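Local coordinates for protein-tyrosine-phosphatase (Shewanella sp., PDB 2Z72), which removes phosphate from phosphotyrosine in proteins at low temperature as a cold-active phosphatase, probably through a pair of zinc ions bound in a calcineurin-like phosphoesterase fold, at residues A[110-115]-A[203-208]; A[143-148]-A[189-194]. All coordinates share one frame; numbering follows the deposited sequence.

Contact 1: A[110-115]-A[203-208]; sequences VMTGDI and VLYMHG. With ZN (zinc ion), chain C; ZN (zinc ion), chain B.
D114 and H207 meet at the two-zinc centre of this calcineurin-like phosphoesterase, where loops following strands 108-111 and 203-206, members of different sheets, bring their ligands together. OD1 of D114 bridges the zinc ions, 2.2 Å from the one in chain B and 2.3 Å from that in chain C, while NE2 of H207 binds only the latter. Carboxylate and imidazole planes stand 53° apart, and OD2 accepts the backbone N-H of H150. D78, H80 and water 1 complete the chain B site, N149 and H286 that of chain C, and water 2 bridges the ions.

Apolar packing lies further back, between the sheets. V110 sets CG2 over the centre of one face of the Y205 ring, a CH-pi contact 4.0 Å from the ring centroid, while CG1, anti to the backbone N (chi1 -172°), reaches CD2 of Y205. With an alanine here both methyls go, and the ring would probably lose its CH-pi partner on that face, leaving a gap beside CD2.

A single hydrogen bond joins the segments: H207 ND1 donates within its ring plane to T112 O (2.7 Å, N-H...O angle 159°), which together with the NE2-zinc bond fixes the imidazole's rotation.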
loop_
_atom_site.group_PDB
_atom_site.type_symbol
_atom_site.label_atom_id
_atom_site.label_comp_id
_atom_site.label_asym_id
_atom_site.label_seq_id
_atom_site.Cartn_x
_atom_site.Cartn_y
_atom_site.Cartn_z
ATOM N N VAL A 110 -8.687 -0.129 -0.639
ATOM C CA VAL A 110 -7.580 0.250 -1.493
ATOM C C VAL A 110 -6.580 0.991 -0.593
ATOM O O VAL A 110 -6.884 2.069 -0.096
ATOM C CB VAL A 110 -7.963 1.139 -2.670
ATOM C CG1 VAL A 110 -6.779 1.305 -3.585
ATOM C CG2 VAL A 110 -9.155 0.539 -3.441
ATOM N N MET A 111 -5.431 0.386 -0.391
ATOM C CA MET A 111 -4.333 1.079 0.303
ATOM C C MET A 111 -3.346 1.503 -0.763
ATOM O O MET A 111 -2.655 0.676 -1.348
ATOM C CB MET A 111 -3.684 0.139 1.345
ATOM C CG MET A 111 -2.476 0.828 2.004
ATOM S SD MET A 111 -1.862 -0.030 3.469
ATOM C CE MET A 111 -3.154 0.320 4.646
ATOM N N THR A 112 -3.332 2.792 -1.064
ATOM C CA THR A 112 -2.619 3.304 -2.242
ATOM C C THR A 112 -1.135 3.540 -1.999
ATOM O O THR A 112 -0.608 4.591 -2.401
ATOM C CB THR A 112 -3.288 4.577 -2.784
ATOM O OG1 THR A 112 -3.364 5.562 -1.789
ATOM C CG2 THR A 112 -4.749 4.296 -3.214
ATOM N N GLY A 113 -0.451 2.562 -1.390
ATOM C CA GLY A 113 1.008 2.596 -1.303
ATOM C C GLY A 113 1.591 3.177 -0.025
ATOM O O GLY A 113 0.917 3.700 0.853
ATOM N N ASP A 114 2.902 3.018 0.055
ATOM C CA ASP A 114 3.765 3.628 1.088
ATOM C C ASP A 114 3.501 3.132 2.476
ATOM O O ASP A 114 3.378 3.862 3.457
ATOM C CB ASP A 114 3.749 5.159 1.010
ATOM C CG ASP A 114 4.687 5.725 -0.025
ATOM O OD1 ASP A 114 4.859 7.032 0.034
ATOM O OD2 ASP A 114 5.209 4.992 -0.869
ATOM N N ILE A 115 3.519 1.776 2.598
ATOM C CA ILE A 115 3.704 1.112 3.876
ATOM C C ILE A 115 5.104 1.332 4.413
ATOM O O ILE A 115 5.318 1.608 5.588
ATOM C CB ILE A 115 3.424 -0.395 3.772
ATOM C CG1 ILE A 115 1.932 -0.653 3.570
ATOM C CG2 ILE A 115 3.983 -1.121 4.990
ATOM C CD1 ILE A 115 1.555 -2.082 3.289
ATOM N N VAL A 203 -13.903 5.235 -10.338
ATOM C CA VAL A 203 -12.819 5.857 -9.585
ATOM C C VAL A 203 -11.496 5.197 -9.957
ATOM O O VAL A 203 -11.398 3.960 -10.027
ATOM C CB VAL A 203 -13.066 5.745 -8.071
ATOM C CG1 VAL A 203 -11.976 6.455 -7.296
ATOM C CG2 VAL A 203 -14.441 6.270 -7.702
ATOM N N LEU A 204 -10.487 6.010 -10.182
ATOM C CA LEU A 204 -9.101 5.553 -10.437
ATOM C C LEU A 204 -8.268 5.770 -9.185
ATOM O O LEU A 204 -8.390 6.828 -8.565
ATOM C CB LEU A 204 -8.512 6.315 -11.613
ATOM C CG LEU A 204 -7.325 5.665 -12.363
ATOM C CD1 LEU A 204 -7.774 4.450 -13.145
ATOM C CD2 LEU A 204 -6.708 6.693 -13.304
ATOM N N TYR A 205 -7.410 4.813 -8.854
ATOM C CA TYR A 205 -6.610 4.824 -7.619
ATOM C C TYR A 205 -5.148 4.580 -7.998
ATOM O O TYR A 205 -4.814 3.616 -8.680
ATOM C CB TYR A 205 -7.028 3.695 -6.706
ATOM C CG TYR A 205 -8.436 3.736 -6.211
ATOM C CD1 TYR A 205 -9.477 3.255 -6.985
ATOM C CD2 TYR A 205 -8.736 4.251 -4.957
ATOM C CE1 TYR A 205 -10.790 3.280 -6.553
ATOM C CE2 TYR A 205 -10.046 4.299 -4.528
ATOM C CZ TYR A 205 -11.098 3.795 -5.311
ATOM O OH TYR A 205 -12.376 3.888 -4.837
ATOM N N MET A 206 -4.249 5.397 -7.447
ATOM C CA MET A 206 -2.820 5.169 -7.526
ATOM C C MET A 206 -2.138 6.059 -6.483
ATOM O O MET A 206 -2.730 6.920 -5.867
ATOM C CB MET A 206 -2.315 5.423 -8.939
ATOM C CG MET A 206 -2.099 6.840 -9.436
ATOM S SD MET A 206 -3.562 7.894 -9.496
ATOM C CE MET A 206 -4.617 6.857 -10.528
ATOM N N HIS A 207 -0.829 5.816 -6.325
ATOM C CA HIS A 207 -0.144 6.488 -5.233
ATOM C C HIS A 207 0.029 7.989 -5.437
ATOM O O HIS A 207 -0.311 8.774 -4.537
ATOM C CB HIS A 207 1.207 5.801 -5.030
ATOM C CG HIS A 207 1.945 6.387 -3.869
ATOM N ND1 HIS A 207 1.462 6.248 -2.584
ATOM C CD2 HIS A 207 3.073 7.107 -3.773
ATOM C CE1 HIS A 207 2.259 6.888 -1.768
ATOM N NE2 HIS A 207 3.294 7.435 -2.437
ATOM N N GLY A 208 0.577 8.403 -6.563
ATOM C CA GLY A 208 0.939 9.791 -6.828
ATOM C C GLY A 208 -0.085 10.535 -7.640
ATOM O O GLY A 208 -0.710 11.512 -7.200
HETATM ZN ZN ZN C . 4.847 8.486 -1.729
HETATM ZN ZN ZN B . 4.312 8.566 1.465
HETATM O O HOH W 1 3.733 10.276 2.572
HETATM O O HOH W 2 4.977 9.571 -0.100
#

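Contact 2: A[143-148]-A[189-194]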
loop_
_atom_site.group_PDB
_atom_site.type_symbol
_atom_site.label_atom_id
_atom_site.label_comp_id
_atom_site.label_asym_id
_atom_site.label_seq_id
_atom_site.Cartn_x
_atom_site.Cartn_y
_atom_site.Cartn_z
ATOM N N VAL A 143 -8.616 -6.763 -0.419
ATOM C CA VAL A 143 -7.674 -5.694 -0.190
ATOM C C VAL A 143 -6.838 -5.537 -1.449
ATOM O O VAL A 143 -6.249 -6.496 -1.959
ATOM C CB VAL A 143 -6.713 -6.057 0.983
ATOM C CG1 VAL A 143 -5.574 -5.066 1.084
ATOM C CG2 VAL A 143 -7.485 -6.180 2.280
ATOM N N HIS A 144 -6.798 -4.318 -1.948
ATOM C CA HIS A 144 -5.934 -3.889 -3.019
ATOM C C HIS A 144 -4.796 -3.104 -2.385
ATOM O O HIS A 144 -4.940 -1.944 -2.031
ATOM C CB HIS A 144 -6.655 -2.967 -4.008
ATOM C CG HIS A 144 -7.890 -3.567 -4.569
ATOM N ND1 HIS A 144 -7.901 -4.387 -5.697
ATOM C CD2 HIS A 144 -9.179 -3.442 -4.160
ATOM C CE1 HIS A 144 -9.141 -4.685 -5.899
ATOM N NE2 HIS A 144 -9.974 -4.167 -4.984
ATOM N N LEU A 145 -3.634 -3.781 -2.223
ATOM C CA LEU A 145 -2.452 -3.064 -1.771
ATOM C C LEU A 145 -1.720 -2.609 -3.021
ATOM O O LEU A 145 -1.253 -3.459 -3.789
ATOM C CB LEU A 145 -1.528 -3.952 -0.973
ATOM C CG LEU A 145 -0.198 -3.310 -0.560
ATOM C CD1 LEU A 145 -0.396 -1.999 0.203
ATOM C CD2 LEU A 145 0.613 -4.291 0.238
ATOM N N LEU A 146 -1.661 -1.305 -3.259
ATOM C CA LEU A 146 -0.972 -0.787 -4.412
ATOM C C LEU A 146 0.457 -0.438 -4.040
ATOM O O LEU A 146 0.774 -0.028 -2.904
ATOM C CB LEU A 146 -1.624 0.459 -5.019
ATOM C CG LEU A 146 -3.112 0.327 -5.281
ATOM C CD1 LEU A 146 -3.630 1.599 -5.946
ATOM C CD2 LEU A 146 -3.429 -0.901 -6.133
ATOM N N MET A 147 1.357 -0.568 -5.008
ATOM C CA MET A 147 2.746 -0.128 -4.836
ATOM C C MET A 147 2.885 1.375 -4.871
ATOM O O MET A 147 2.415 2.041 -5.790
ATOM C CB MET A 147 3.611 -0.669 -5.956
ATOM C CG MET A 147 3.718 -2.175 -6.040
ATOM S SD MET A 147 4.833 -2.886 -4.773
ATOM C CE MET A 147 6.405 -2.602 -5.495
ATOM N N GLY A 148 3.518 1.924 -3.840
ATOM C CA GLY A 148 3.889 3.318 -3.827
ATOM C C GLY A 148 5.307 3.542 -4.153
ATOM O O GLY A 148 6.091 2.599 -4.435
ATOM N N GLN A 189 7.603 -11.668 -2.468
ATOM C CA GLN A 189 6.801 -12.360 -3.464
ATOM C C GLN A 189 5.391 -11.772 -3.485
ATOM O O GLN A 189 4.822 -11.511 -4.574
ATOM C CB GLN A 189 6.755 -13.850 -3.126
ATOM C CG GLN A 189 8.084 -14.532 -3.340
ATOM C CD GLN A 189 8.220 -15.835 -2.605
ATOM O OE1 GLN A 189 7.297 -16.411 -2.091
ATOM N NE2 GLN A 189 9.474 -16.306 -2.564
ATOM N N TRP A 190 4.818 -11.559 -2.320
ATOM C CA TRP A 190 3.505 -10.945 -2.190
ATOM C C TRP A 190 3.491 -9.575 -2.820
ATOM O O TRP A 190 2.607 -9.243 -3.661
ATOM C CB TRP A 190 3.156 -10.896 -0.749
ATOM C CG TRP A 190 1.899 -10.245 -0.303
ATOM C CD1 TRP A 190 0.600 -10.529 -0.568
ATOM C CD2 TRP A 190 1.851 -9.149 0.637
ATOM N NE1 TRP A 190 -0.261 -9.696 0.101
ATOM C CE2 TRP A 190 0.499 -8.848 0.843
ATOM C CE3 TRP A 190 2.817 -8.414 1.283
ATOM C CZ2 TRP A 190 0.079 -7.822 1.702
ATOM C CZ3 TRP A 190 2.411 -7.405 2.142
ATOM C CH2 TRP A 190 1.069 -7.119 2.343
ATOM N N LEU A 191 4.444 -8.703 -2.510
ATOM C CA LEU A 191 4.486 -7.365 -3.072
ATOM C C LEU A 191 4.644 -7.403 -4.575
ATOM O O LEU A 191 4.050 -6.584 -5.275
ATOM C CB LEU A 191 5.616 -6.557 -2.449
ATOM C CG LEU A 191 5.437 -6.206 -0.968
ATOM C CD1 LEU A 191 6.731 -5.638 -0.423
ATOM C CD2 LEU A 191 4.275 -5.222 -0.757
ATOM N N ARG A 192 5.452 -8.317 -5.119
ATOM C CA ARG A 192 5.692 -8.410 -6.550
ATOM C C ARG A 192 4.474 -8.889 -7.343
ATOM O O ARG A 192 4.499 -8.848 -8.553
ATOM C CB ARG A 192 6.924 -9.260 -6.816
ATOM C CG ARG A 192 8.222 -8.477 -6.543
ATOM C CD ARG A 192 9.417 -9.410 -6.521
ATOM N NE ARG A 192 10.659 -8.711 -6.291
ATOM C CZ ARG A 192 11.106 -8.324 -5.101
ATOM N NH1 ARG A 192 12.274 -7.695 -5.031
ATOM N NH2 ARG A 192 10.414 -8.557 -4.025
ATOM N N SER A 193 3.412 -9.324 -6.653
ATOM C CA SER A 193 2.161 -9.670 -7.277
ATOM C C SER A 193 1.212 -8.472 -7.440
ATOM O O SER A 193 0.201 -8.583 -8.114
ATOM C CB SER A 193 1.445 -10.811 -6.600
ATOM O OG SER A 193 0.859 -10.377 -5.388
ATOM N N LYS A 194 1.531 -7.365 -6.763
ATOM C CA LYS A 194 0.582 -6.268 -6.643
ATOM C C LYS A 194 0.553 -5.353 -7.853
ATOM O O LYS A 194 1.484 -5.254 -8.636
ATOM C CB LYS A 194 0.880 -5.501 -5.339
ATOM C CG LYS A 194 0.715 -6.350 -4.087
ATOM C CD LYS A 194 -0.629 -7.055 -3.958
ATOM C CE LYS A 194 -0.796 -7.876 -2.718
ATOM N NZ LYS A 194 -2.093 -8.622 -2.773
HETATM O O HOH W 3 -3.918 -6.562 -3.263
#
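K194 lies alongside the last residues of strand 142-145, running back against its direction, with its aliphatic chain against the backbone carbonyl of L145. Its CB lies 3.3 Å from L145 O, and CG and CD pass the same oxygen at slightly longer range, so three successive methylenes line one carbonyl. After a bend at chi2 (-53°), CE comes to 4.4 Å from CB of L145. At the tip, NZ donates to water 3 at 2.8 Å, and that water donates to V143 O at 2.7 Å and accepts from the N-H of L145. OD2 of D133, in helix 122-138, forms a salt bridge with this buried ammonium and also accepts the indole N-H of W190; the paired charge is likely to favour the protonated lysine.

Beside this polar group the contact is apolar. CD2 of L145 approaches CH2 of W190 at 3.6 Å, obliquely to the indole, the two side chains crossing at about a right angle; the same methyl meets CD2 of L191 at 3.9 Å. In the conformer described, SD of M147 lies near CB of L191.

The S193 hydroxyl donates to W190 O at 2.7 Å, an oxygen that also accepts the S193 N-H. Helix 186-192 and the residues after it pack against the strand end that leads into G148, N149, H150 and E151, the GNHE motif of metallophosphoesterases, in which N149 binds zinc.

In the fold
Contacts 1 and 2 have centres about 10 Å apart, and one strand of each lies in the same sheet, where 108-111 and 142-145 run parallel as neighbours. Probable hydrogen bonds from M111 N to H144 O and from L146 N to M111 O, each 2.9 Å, join them. L146 also packs CD1 3.6 Å from Y205 O, reaching the second sheet. E151 ties them further, its OE2 accepting the backbone N-H of both D114 and G148. Along the chain, contact 2 is nested within the loop closed by contact 1. Segment 143-148 leads straight into the zinc ligand N149. Contact 1 belongs to the metal centre; contact 2 packs a helix beside the strand leading to it.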